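Local coordinates for telomerase reverse transcriptase (Takifugu rubripes, PDB 4LMO), which builds telomeric repeats onto chromosome ends by copying a template in its RNA component, and is represented here by its telomerase RNA-binding domain, at residues 142-147 with 176-181; 150-155 with 207-212; 168-173 with 196-201. All blocks are in the same frame, centred on the assembly; numbering follows the deposited sequence.

Contact 1 of 3, residues 142-147 with 176-181; sequences EHNRLL and NNCDWL
The flat side-chain amides of Asn-144 and Asn-177 meet with their planes turned 35° apart, neither stacked nor coplanar. Asn-177 comes with its nitrogen, ND2, 4.2 Å from CG of Asn-144. The same ND2 of Asn-177 stands oblique to the imidazole of His-143, 4.5 Å from ND1, a loose contact. One face of the Trp-180 indole is roofed within its own segment by CD2 of Leu-181, 3.6 Å above the plane and shifted toward the rim, while Phe-204 packs against the indole edge-to-face. The first torsion of Asn-177 (chi1 -73°) sets CG beside the backbone N and opposite the carbonyl carbon, which brings the amide over to the helix. What holds it there is Ser-141, whose OG is hydrogen-bonded both to ND2 of Asn-177 and to the backbone N of Asn-144. Ser-141, just before the helix segment, thus ties the loop amide to the start of the helix. The loop belongs to a region that, by similarity to related telomerases, probably meets the RNA template, and this contact fastens it to the protein framework. The loop 176-181 leans on helix 142-158 at its first turn; Trp-180 NE1 is anchored to the carbonyl of Leu-138 in helix 136-139, and Cys-178 rests on Leu-201 of the long helix 191-220.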
loop_
_atom_site.group_PDB
_atom_site.type_symbol
_atom_site.label_atom_id
_atom_site.label_comp_id
_atom_site.label_asym_id
_atom_site.label_seq_id
_atom_site.Cartn_x
_atom_site.Cartn_y
_atom_site.Cartn_z
ATOM N N GLU A 142 -8.042 9.319 16.941
ATOM C CA GLU A 142 -7.022 10.241 16.449
ATOM C C GLU A 142 -5.650 9.850 16.998
ATOM O O GLU A 142 -4.636 9.975 16.311
ATOM C CB GLU A 142 -7.379 11.676 16.851
ATOM C CG GLU A 142 -6.654 12.765 16.071
ATOM C CD GLU A 142 -7.193 12.975 14.663
ATOM O OE1 GLU A 142 -8.198 12.334 14.278
ATOM O OE2 GLU A 142 -6.597 13.789 13.925
ATOM N N HIS A 143 -5.640 9.370 18.238
ATOM C CA HIS A 143 -4.444 8.825 18.875
ATOM C C HIS A 143 -3.867 7.657 18.108
ATOM O O HIS A 143 -2.655 7.583 17.906
ATOM C CB HIS A 143 -4.768 8.440 20.317
ATOM C CG HIS A 143 -3.732 7.558 20.969
ATOM N ND1 HIS A 143 -3.880 6.225 21.065
ATOM C CD2 HIS A 143 -2.515 7.865 21.571
ATOM C CE1 HIS A 143 -2.812 5.700 21.695
ATOM N NE2 HIS A 143 -1.976 6.706 22.003
ATOM N N ASN A 144 -4.730 6.746 17.659
ATOM C CA ASN A 144 -4.295 5.562 16.911
ATOM C C ASN A 144 -3.773 5.860 15.500
ATOM O O ASN A 144 -2.832 5.215 15.039
ATOM C CB ASN A 144 -5.407 4.504 16.861
ATOM C CG ASN A 144 -5.523 3.704 18.153
ATOM O OD1 ASN A 144 -6.394 2.845 18.281
ATOM N ND2 ASN A 144 -4.647 3.979 19.110
ATOM N N ARG A 145 -4.382 6.831 14.820
ATOM C CA ARG A 145 -3.919 7.225 13.488
ATOM C C ARG A 145 -2.533 7.869 13.554
ATOM O O ARG A 145 -1.678 7.601 12.708
ATOM C CB ARG A 145 -4.914 8.173 12.807
ATOM C CG ARG A 145 -4.693 8.292 11.305
ATOM C CD ARG A 145 -5.369 9.508 10.694
ATOM N NE ARG A 145 -4.684 10.748 11.056
ATOM C CZ ARG A 145 -5.215 11.706 11.810
ATOM N NH1 ARG A 145 -6.451 11.577 12.272
ATOM N NH2 ARG A 145 -4.516 12.798 12.090
ATOM N N LEU A 146 -2.319 8.709 14.566
ATOM C CA LEU A 146 -1.058 9.431 14.729
ATOM C C LEU A 146 0.103 8.524 15.133
ATOM O O LEU A 146 1.218 8.689 14.635
ATOM C CB LEU A 146 -1.211 10.585 15.726
ATOM C CG LEU A 146 -1.992 11.822 15.263
ATOM C CD1 LEU A 146 -2.301 12.733 16.442
ATOM C CD2 LEU A 146 -1.249 12.583 14.170
ATOM N N LEU A 147 -0.157 7.574 16.030
ATOM C CA LEU A 147 0.844 6.569 16.396
ATOM C C LEU A 147 1.270 5.741 15.189
ATOM O O LEU A 147 2.455 5.430 15.024
ATOM C CB LEU A 147 0.325 5.636 17.494
ATOM C CG LEU A 147 0.781 5.897 18.931
ATOM C CD1 LEU A 147 0.166 4.865 19.860
ATOM C CD2 LEU A 147 2.299 5.875 19.049
ATOM N N ASN A 176 -9.340 -1.066 21.911
ATOM C CA ASN A 176 -10.758 -0.850 22.196
ATOM C C ASN A 176 -11.353 0.443 21.628
ATOM O O ASN A 176 -12.573 0.617 21.639
ATOM C CB ASN A 176 -11.037 -0.995 23.696
ATOM C CG ASN A 176 -10.910 -2.435 24.178
ATOM O OD1 ASN A 176 -11.055 -3.385 23.402
ATOM N ND2 ASN A 176 -10.648 -2.602 25.469
ATOM N N ASN A 177 -10.496 1.337 21.130
ATOM C CA ASN A 177 -10.946 2.518 20.394
ATOM C C ASN A 177 -11.658 2.142 19.095
ATOM O O ASN A 177 -12.509 2.883 18.605
ATOM C CB ASN A 177 -9.768 3.447 20.075
ATOM C CG ASN A 177 -9.262 4.202 21.295
ATOM O OD1 ASN A 177 -9.814 4.097 22.389
ATOM N ND2 ASN A 177 -8.197 4.969 21.104
ATOM N N CYS A 178 -11.300 0.984 18.549
ATOM C CA CYS A 178 -11.861 0.503 17.296
ATOM C C CYS A 178 -13.156 -0.264 17.541
ATOM O O CYS A 178 -13.132 -1.442 17.918
ATOM C CB CYS A 178 -10.847 -0.385 16.568
ATOM S SG CYS A 178 -9.183 0.308 16.466
ATOM N N ASP A 179 -14.282 0.416 17.325
ATOM C CA ASP A 179 -15.611 -0.179 17.480
ATOM C C ASP A 179 -15.870 -1.272 16.444
ATOM O O ASP A 179 -16.595 -2.235 16.718
ATOM C CB ASP A 179 -16.701 0.895 17.363
ATOM C CG ASP A 179 -16.917 1.674 18.656
ATOM O OD1 ASP A 179 -16.044 1.651 19.550
ATOM O OD2 ASP A 179 -17.977 2.325 18.773
ATOM N N TRP A 180 -15.271 -1.117 15.264
ATOM C CA TRP A 180 -15.499 -2.019 14.133
ATOM C C TRP A 180 -15.003 -3.426 14.358
ATOM O O TRP A 180 -15.309 -4.327 13.574
ATOM C CB TRP A 180 -14.906 -1.436 12.855
ATOM C CG TRP A 180 -13.395 -1.359 12.844
ATOM C CD1 TRP A 180 -12.593 -0.327 13.320
ATOM C CD2 TRP A 180 -12.455 -2.356 12.314
ATOM N NE1 TRP A 180 -11.266 -0.609 13.129
ATOM C CE2 TRP A 180 -11.111 -1.808 12.533
ATOM C CE3 TRP A 180 -12.584 -3.603 11.708
ATOM C CZ2 TRP A 180 -9.966 -2.493 12.150
ATOM C CZ3 TRP A 180 -11.420 -4.284 11.325
ATOM C CH2 TRP A 180 -10.145 -3.740 11.542
ATOM N N LEU A 181 -14.237 -3.621 15.431
ATOM C CA LEU A 181 -13.737 -4.940 15.811
ATOM C C LEU A 181 -14.754 -5.712 16.646
ATOM O O LEU A 181 -14.664 -6.937 16.772
ATOM C CB LEU A 181 -12.444 -4.807 16.623
ATOM C CG LEU A 181 -11.179 -4.206 16.007
ATOM C CD1 LEU A 181 -10.128 -3.988 17.086
ATOM C CD2 LEU A 181 -10.629 -5.096 14.903
#

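Contact 2 of 3, residues 150-155 with 207-212; sequences ARVRFF and WLLDGF
Leu-209 is the residue by which 207-212 reaches the other helix, with one methyl shared by Val-152 and Phe-155 and the other laid on the Phe-155 ring. The segment begins with Trp-207, which packs on Leu-43 and Val-47 of helix 40-48. Its carbonyl O takes two backbone donors, Gly-211 N and Phe-212 N, the latter at 3.1 Å; this i to i+5 bond marks a wider, pi-type turn at 208-212. Leu-208, next in line, turns to Ile-134 and Tyr-148. Leu-209 follows, with CG swung opposite its backbone N (chi1 -169°), a torsion that carries both methyls to the partner helix. Leu-209 CD2 sits over the face of the Phe-155 ring, 4.1 Å from the centroid and only 10° off the ring normal, a centred CH-pi contact. Leu-209 CD1 lies 3.7 Å from Phe-155 CD2. It also meets Val-152, with Leu-209 CD1 4.0 Å from Val-152 CG2. Val-152 and Leu-209 run alongside with reversed sense, while the Phe-155 ring and Leu-209 approach head-on from the two helices. Behind them, Val-152 also packs on Val-126 of helix 119-133, and the Phe-155 ring meets that of Phe-161 at about 80°. Further along, Gly-211 lays its CA 4.2 Å above the Trp-207 plane, toward the rim, and Phe-212 packs on Leu-130 of helix 119-133. With all three touching residues buried, the contact is wholly apolar. It is an example of helix-helix packing inside a largely helical RNA-binding domain, joining helix 142-158 to the long helix 191-220.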
loop_
_atom_site.group_PDB
_atom_site.type_symbol
_atom_site.label_atom_id
_atom_site.label_comp_id
_atom_site.label_asym_id
_atom_site.label_seq_id
_atom_site.Cartn_x
_atom_site.Cartn_y
_atom_site.Cartn_z
ATOM N N ALA A 150 3.395 7.699 12.669
ATOM C CA ALA A 150 4.760 7.761 13.190
ATOM C C ALA A 150 5.514 6.456 12.948
ATOM O O ALA A 150 6.728 6.467 12.741
ATOM C CB ALA A 150 4.750 8.103 14.672
ATOM N N ARG A 151 4.788 5.338 12.977
ATOM C CA ARG A 151 5.375 4.018 12.734
ATOM C C ARG A 151 5.779 3.857 11.277
ATOM O O ARG A 151 6.804 3.251 10.975
ATOM C CB ARG A 151 4.405 2.902 13.133
ATOM C CG ARG A 151 4.016 2.904 14.603
ATOM C CD ARG A 151 5.127 2.370 15.488
ATOM N NE ARG A 151 5.103 2.945 16.832
ATOM C CZ ARG A 151 4.218 2.644 17.781
ATOM N NH1 ARG A 151 3.236 1.777 17.553
ATOM N NH2 ARG A 151 4.311 3.225 18.969
ATOM N N VAL A 152 4.961 4.405 10.383
ATOM C CA VAL A 152 5.247 4.408 8.952
ATOM C C VAL A 152 6.459 5.301 8.651
ATOM O O VAL A 152 7.343 4.912 7.883
ATOM C CB VAL A 152 4.001 4.833 8.139
ATOM C CG1 VAL A 152 4.329 4.989 6.661
ATOM C CG2 VAL A 152 2.884 3.816 8.329
ATOM N N ARG A 153 6.501 6.479 9.279
ATOM C CA ARG A 153 7.619 7.412 9.130
ATOM C C ARG A 153 8.947 6.753 9.492
ATOM O O ARG A 153 9.909 6.816 8.719
ATOM C CB ARG A 153 7.404 8.673 9.980
ATOM C CG ARG A 153 8.572 9.656 9.966
ATOM C CD ARG A 153 8.731 10.311 8.603
ATOM N NE ARG A 153 10.022 10.980 8.425
ATOM C CZ ARG A 153 11.008 10.528 7.652
ATOM N NH1 ARG A 153 10.874 9.390 6.979
ATOM N NH2 ARG A 153 12.135 11.218 7.548
ATOM N N PHE A 154 8.985 6.123 10.666
ATOM C CA PHE A 154 10.163 5.390 11.118
ATOM C C PHE A 154 10.520 4.266 10.147
ATOM O O PHE A 154 11.687 4.091 9.796
ATOM C CB PHE A 154 9.947 4.833 12.534
ATOM C CG PHE A 154 11.060 3.941 13.008
ATOM C CD1 PHE A 154 12.226 4.483 13.543
ATOM C CD2 PHE A 154 10.951 2.557 12.907
ATOM C CE1 PHE A 154 13.258 3.664 13.971
ATOM C CE2 PHE A 154 11.981 1.732 13.333
ATOM C CZ PHE A 154 13.136 2.287 13.864
ATOM N N PHE A 155 9.504 3.518 9.722
ATOM C CA PHE A 155 9.675 2.391 8.810
ATOM C C PHE A 155 10.310 2.816 7.483
ATOM O O PHE A 155 11.247 2.173 7.007
ATOM C CB PHE A 155 8.327 1.699 8.578
ATOM C CG PHE A 155 8.391 0.524 7.645
ATOM C CD1 PHE A 155 8.893 -0.701 8.075
ATOM C CD2 PHE A 155 7.930 0.635 6.339
ATOM C CE1 PHE A 155 8.943 -1.787 7.215
ATOM C CE2 PHE A 155 7.977 -0.448 5.476
ATOM C CZ PHE A 155 8.482 -1.660 5.915
ATOM N N TRP A 207 -1.450 -5.567 7.433
ATOM C CA TRP A 207 -1.815 -5.480 6.013
ATOM C C TRP A 207 -1.602 -4.089 5.502
ATOM O O TRP A 207 -1.128 -3.896 4.384
ATOM C CB TRP A 207 -3.269 -5.879 5.780
ATOM C CG TRP A 207 -3.720 -5.646 4.353
ATOM C CD1 TRP A 207 -3.507 -6.472 3.251
ATOM C CD2 TRP A 207 -4.462 -4.486 3.819
ATOM N NE1 TRP A 207 -4.050 -5.924 2.115
ATOM C CE2 TRP A 207 -4.636 -4.735 2.385
ATOM C CE3 TRP A 207 -4.977 -3.313 4.368
ATOM C CZ2 TRP A 207 -5.307 -3.840 1.557
ATOM C CZ3 TRP A 207 -5.650 -2.418 3.522
ATOM C CH2 TRP A 207 -5.809 -2.678 2.151
ATOM N N LEU A 208 -1.959 -3.111 6.329
ATOM C CA LEU A 208 -1.915 -1.702 5.959
ATOM C C LEU A 208 -0.489 -1.248 5.639
ATOM O O LEU A 208 -0.280 -0.413 4.758
ATOM C CB LEU A 208 -2.522 -0.857 7.082
ATOM C CG LEU A 208 -3.243 0.456 6.764
ATOM C CD1 LEU A 208 -4.305 0.277 5.691
ATOM C CD2 LEU A 208 -3.863 1.020 8.033
ATOM N N LEU A 209 0.488 -1.813 6.343
ATOM C CA LEU A 209 1.884 -1.503 6.076
ATOM C C LEU A 209 2.431 -2.330 4.910
ATOM O O LEU A 209 2.985 -1.778 3.955
ATOM C CB LEU A 209 2.746 -1.693 7.336
ATOM C CG LEU A 209 4.189 -1.167 7.291
ATOM C CD1 LEU A 209 4.243 0.308 6.917
ATOM C CD2 LEU A 209 4.902 -1.394 8.614
ATOM N N ASP A 210 2.263 -3.648 4.993
ATOM C CA ASP A 210 2.818 -4.577 4.008
ATOM C C ASP A 210 2.077 -4.542 2.671
ATOM O O ASP A 210 2.699 -4.507 1.610
ATOM C CB ASP A 210 2.827 -6.003 4.567
ATOM C CG ASP A 210 3.353 -7.015 3.572
ATOM O OD1 ASP A 210 4.584 -7.069 3.368
ATOM O OD2 ASP A 210 2.534 -7.760 2.996
ATOM N N GLY A 211 0.751 -4.559 2.731
ATOM C CA GLY A 211 -0.069 -4.561 1.530
ATOM C C GLY A 211 -0.235 -3.178 0.943
ATOM O O GLY A 211 0.104 -2.947 -0.219
ATOM N N PHE A 212 -0.747 -2.253 1.748
ATOM C CA PHE A 212 -1.080 -0.920 1.258
ATOM C C PHE A 212 0.153 -0.032 1.076
ATOM O O PHE A 212 0.496 0.323 -0.053
ATOM C CB PHE A 212 -2.139 -0.245 2.149
ATOM C CG PHE A 212 -2.747 0.990 1.540
ATOM C CD1 PHE A 212 -3.722 0.887 0.555
ATOM C CD2 PHE A 212 -2.342 2.254 1.949
ATOM C CE1 PHE A 212 -4.280 2.023 -0.013
ATOM C CE2 PHE A 212 -2.896 3.395 1.388
ATOM C CZ PHE A 212 -3.864 3.279 0.403
#

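Contact 3 of 3, residues 168-173 with 196-201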
loop_
_atom_site.group_PDB
_atom_site.type_symbol
_atom_site.label_atom_id
_atom_site.label_comp_id
_atom_site.label_asym_id
_atom_site.label_seq_id
_atom_site.Cartn_x
_atom_site.Cartn_y
_atom_site.Cartn_z
ATOM N N GLU A 168 5.977 -3.896 17.360
ATOM C CA GLU A 168 6.382 -2.494 17.294
ATOM C C GLU A 168 5.287 -1.645 16.658
ATOM O O GLU A 168 5.083 -0.491 17.036
ATOM C CB GLU A 168 7.680 -2.346 16.498
ATOM C CG GLU A 168 8.909 -2.927 17.186
ATOM C CD GLU A 168 10.122 -3.005 16.270
ATOM O OE1 GLU A 168 10.085 -2.425 15.162
ATOM O OE2 GLU A 168 11.117 -3.652 16.661
ATOM N N LEU A 169 4.582 -2.232 15.697
ATOM C CA LEU A 169 3.504 -1.553 14.988
ATOM C C LEU A 169 2.298 -1.307 15.898
ATOM O O LEU A 169 1.656 -0.258 15.820
ATOM C CB LEU A 169 3.093 -2.372 13.760
ATOM C CG LEU A 169 2.464 -1.651 12.566
ATOM C CD1 LEU A 169 3.408 -0.607 11.985
ATOM C CD2 LEU A 169 2.052 -2.657 11.497
ATOM N N MET A 170 2.014 -2.275 16.768
ATOM C CA MET A 170 0.831 -2.248 17.632
ATOM C C MET A 170 1.087 -1.584 18.986
ATOM O O MET A 170 0.154 -1.384 19.765
ATOM C CB MET A 170 0.319 -3.673 17.873
ATOM C CG MET A 170 -0.244 -4.381 16.650
ATOM S SD MET A 170 -1.970 -3.985 16.313
ATOM C CE MET A 170 -2.775 -4.537 17.817
ATOM N N TRP A 171 2.345 -1.255 19.266
ATOM C CA TRP A 171 2.736 -0.761 20.585
ATOM C C TRP A 171 2.028 0.505 20.970
ATOM O O TRP A 171 2.135 1.525 20.284
ATOM C CB TRP A 171 4.248 -0.591 20.684
ATOM C CG TRP A 171 4.732 -0.316 22.089
ATOM C CD1 TRP A 171 4.318 -0.936 23.267
ATOM C CD2 TRP A 171 5.760 0.649 22.509
ATOM N NE1 TRP A 171 4.988 -0.428 24.351
ATOM C CE2 TRP A 171 5.869 0.522 23.969
ATOM C CE3 TRP A 171 6.570 1.570 21.849
ATOM C CZ2 TRP A 171 6.752 1.295 24.712
ATOM C CZ3 TRP A 171 7.457 2.344 22.610
ATOM C CH2 TRP A 171 7.544 2.208 24.007
ATOM N N LYS A 172 1.290 0.424 22.078
ATOM C CA LYS A 172 0.508 1.538 22.635
ATOM C C LYS A 172 -0.723 1.923 21.811
ATOM O O LYS A 172 -1.373 2.926 22.106
ATOM C CB LYS A 172 1.381 2.771 22.918
ATOM C CG LYS A 172 2.281 2.640 24.136
ATOM C CD LYS A 172 3.105 3.901 24.362
ATOM C CE LYS A 172 4.202 4.056 23.320
ATOM N NZ LYS A 172 5.054 5.247 23.589
ATOM N N ILE A 173 -1.035 1.135 20.784
ATOM C CA ILE A 173 -2.305 1.278 20.074
ATOM C C ILE A 173 -3.420 0.851 21.024
ATOM O O ILE A 173 -3.320 -0.185 21.687
ATOM C CB ILE A 173 -2.345 0.436 18.771
ATOM C CG1 ILE A 173 -1.365 0.993 17.722
ATOM C CG2 ILE A 173 -3.762 0.339 18.212
ATOM C CD1 ILE A 173 -1.786 2.289 17.050
ATOM N N TYR A 196 -8.758 -11.676 20.754
ATOM C CA TYR A 196 -9.303 -11.836 19.409
ATOM C C TYR A 196 -9.452 -10.493 18.692
ATOM O O TYR A 196 -9.243 -10.404 17.480
ATOM C CB TYR A 196 -10.640 -12.579 19.461
ATOM C CG TYR A 196 -11.158 -13.031 18.113
ATOM C CD1 TYR A 196 -10.371 -13.814 17.265
ATOM C CD2 TYR A 196 -12.446 -12.696 17.695
ATOM C CE1 TYR A 196 -10.847 -14.233 16.031
ATOM C CE2 TYR A 196 -12.931 -13.113 16.465
ATOM C CZ TYR A 196 -12.130 -13.878 15.638
ATOM O OH TYR A 196 -12.613 -14.292 14.419
ATOM N N ARG A 197 -9.812 -9.458 19.450
ATOM C CA ARG A 197 -9.856 -8.087 18.935
ATOM C C ARG A 197 -8.461 -7.607 18.520
ATOM O O ARG A 197 -8.302 -6.988 17.465
ATOM C CB ARG A 197 -10.509 -7.145 19.959
ATOM C CG ARG A 197 -11.963 -6.823 19.636
ATOM C CD ARG A 197 -12.916 -6.996 20.813
ATOM N NE ARG A 197 -12.998 -5.827 21.689
ATOM C CZ ARG A 197 -14.052 -5.516 22.445
ATOM N NH1 ARG A 197 -15.145 -6.270 22.431
ATOM N NH2 ARG A 197 -14.019 -4.432 23.208
ATOM N N THR A 198 -7.459 -7.931 19.339
ATOM C CA THR A 198 -6.055 -7.614 19.056
ATOM C C THR A 198 -5.560 -8.355 17.803
ATOM O O THR A 198 -4.840 -7.783 16.977
ATOM C CB THR A 198 -5.149 -7.956 20.264
ATOM O OG1 THR A 198 -5.716 -7.418 21.464
ATOM C CG2 THR A 198 -3.750 -7.386 20.084
ATOM N N GLN A 199 -5.957 -9.620 17.679
ATOM C CA GLN A 199 -5.617 -10.468 16.534
ATOM C C GLN A 199 -6.122 -9.878 15.210
ATOM O O GLN A 199 -5.368 -9.798 14.235
ATOM C CB GLN A 199 -6.182 -11.877 16.755
ATOM C CG GLN A 199 -5.881 -12.888 15.656
ATOM C CD GLN A 199 -6.492 -14.249 15.944
ATOM O OE1 GLN A 199 -6.172 -14.886 16.950
ATOM N NE2 GLN A 199 -7.374 -14.704 15.058
ATOM N N ILE A 200 -7.390 -9.463 15.187
ATOM C CA ILE A 200 -7.993 -8.881 13.984
ATOM C C ILE A 200 -7.312 -7.561 13.618
ATOM O O ILE A 200 -6.936 -7.355 12.461
ATOM C CB ILE A 200 -9.521 -8.671 14.131
ATOM C CG1 ILE A 200 -10.232 -9.997 14.404
ATOM C CG2 ILE A 200 -10.102 -8.043 12.872
ATOM C CD1 ILE A 200 -11.622 -9.842 14.984
ATOM N N LEU A 201 -7.145 -6.682 14.605
ATOM C CA LEU A 201 -6.503 -5.388 14.386
ATOM C C LEU A 201 -5.051 -5.541 13.938
ATOM O O LEU A 201 -4.559 -4.748 13.130
ATOM C CB LEU A 201 -6.584 -4.513 15.643
ATOM C CG LEU A 201 -6.039 -3.080 15.537
ATOM C CD1 LEU A 201 -6.899 -2.208 14.632
ATOM C CD2 LEU A 201 -5.915 -2.455 16.914
#
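Ile-173 N donates to Met-170 O across 3.0 Å, closing a type II beta turn whose two end residues both lay their side chains on Leu-201 of helix 191-220. The motif is therefore a reverse turn, following helix 166-169, packed against a long helix. Its third residue, Lys-172, has the positive phi of this turn type (71°), and its CE lies over one face of the Trp-171 indole, 3.6 Å above the plane and toward the rim. The contact is made by the first and last residues of the turn, Met-170 and Ile-173. Met-170 folds twice on its way across, at chi2 (-84°) and chi3 (-60°), and the hooked chain sets CE between two helix residues one turn apart: CG2 of Thr-198 at 3.8 Å and CD2 of Leu-201 at 3.9 Å. Ile-173 reaches the same leucine methyl with its branch methyl alone, CG2 lying 3.8 Å from CD2 of Leu-201. Thr-198 uses its two branches differently: CG2 faces Met-170, while OG1 is hydrogen-bonded to the carbonyl O of Leu-194, a turn back in its own helix. Ile-173 also touches Asn-144 and Leu-147 of helix 142-158, so the turn is lodged between two helices. Parts of both segments fall in a region that, by similarity, interacts with the RNA template. At the hook of Met-170, SD passes over the helix backbone, 4.2 Å from Leu-201 O.

The three contacts form one network around helices 142-158 and 191-220. Contact 1 and contact 2 both use helix 142-158, their centres about 15 Å apart, and contact 2 and contact 3 share helix 191-220, centres about 14 Å apart. Contacts 1 and 3 lie nearer, about 10 Å between centres, and are tied by a probable hydrogen bond, Asn-176 OD1 to Arg-197 NH2 at 3.1 Å. Arg-151 NH1 reaches Trp-171 O at 3.0 Å, linking contact 2 to contact 3, where Leu-209 CD2 also packs on Leu-169 CD1. Contacts 1 and 3 include parts of a region that, by similarity, meets the RNA template.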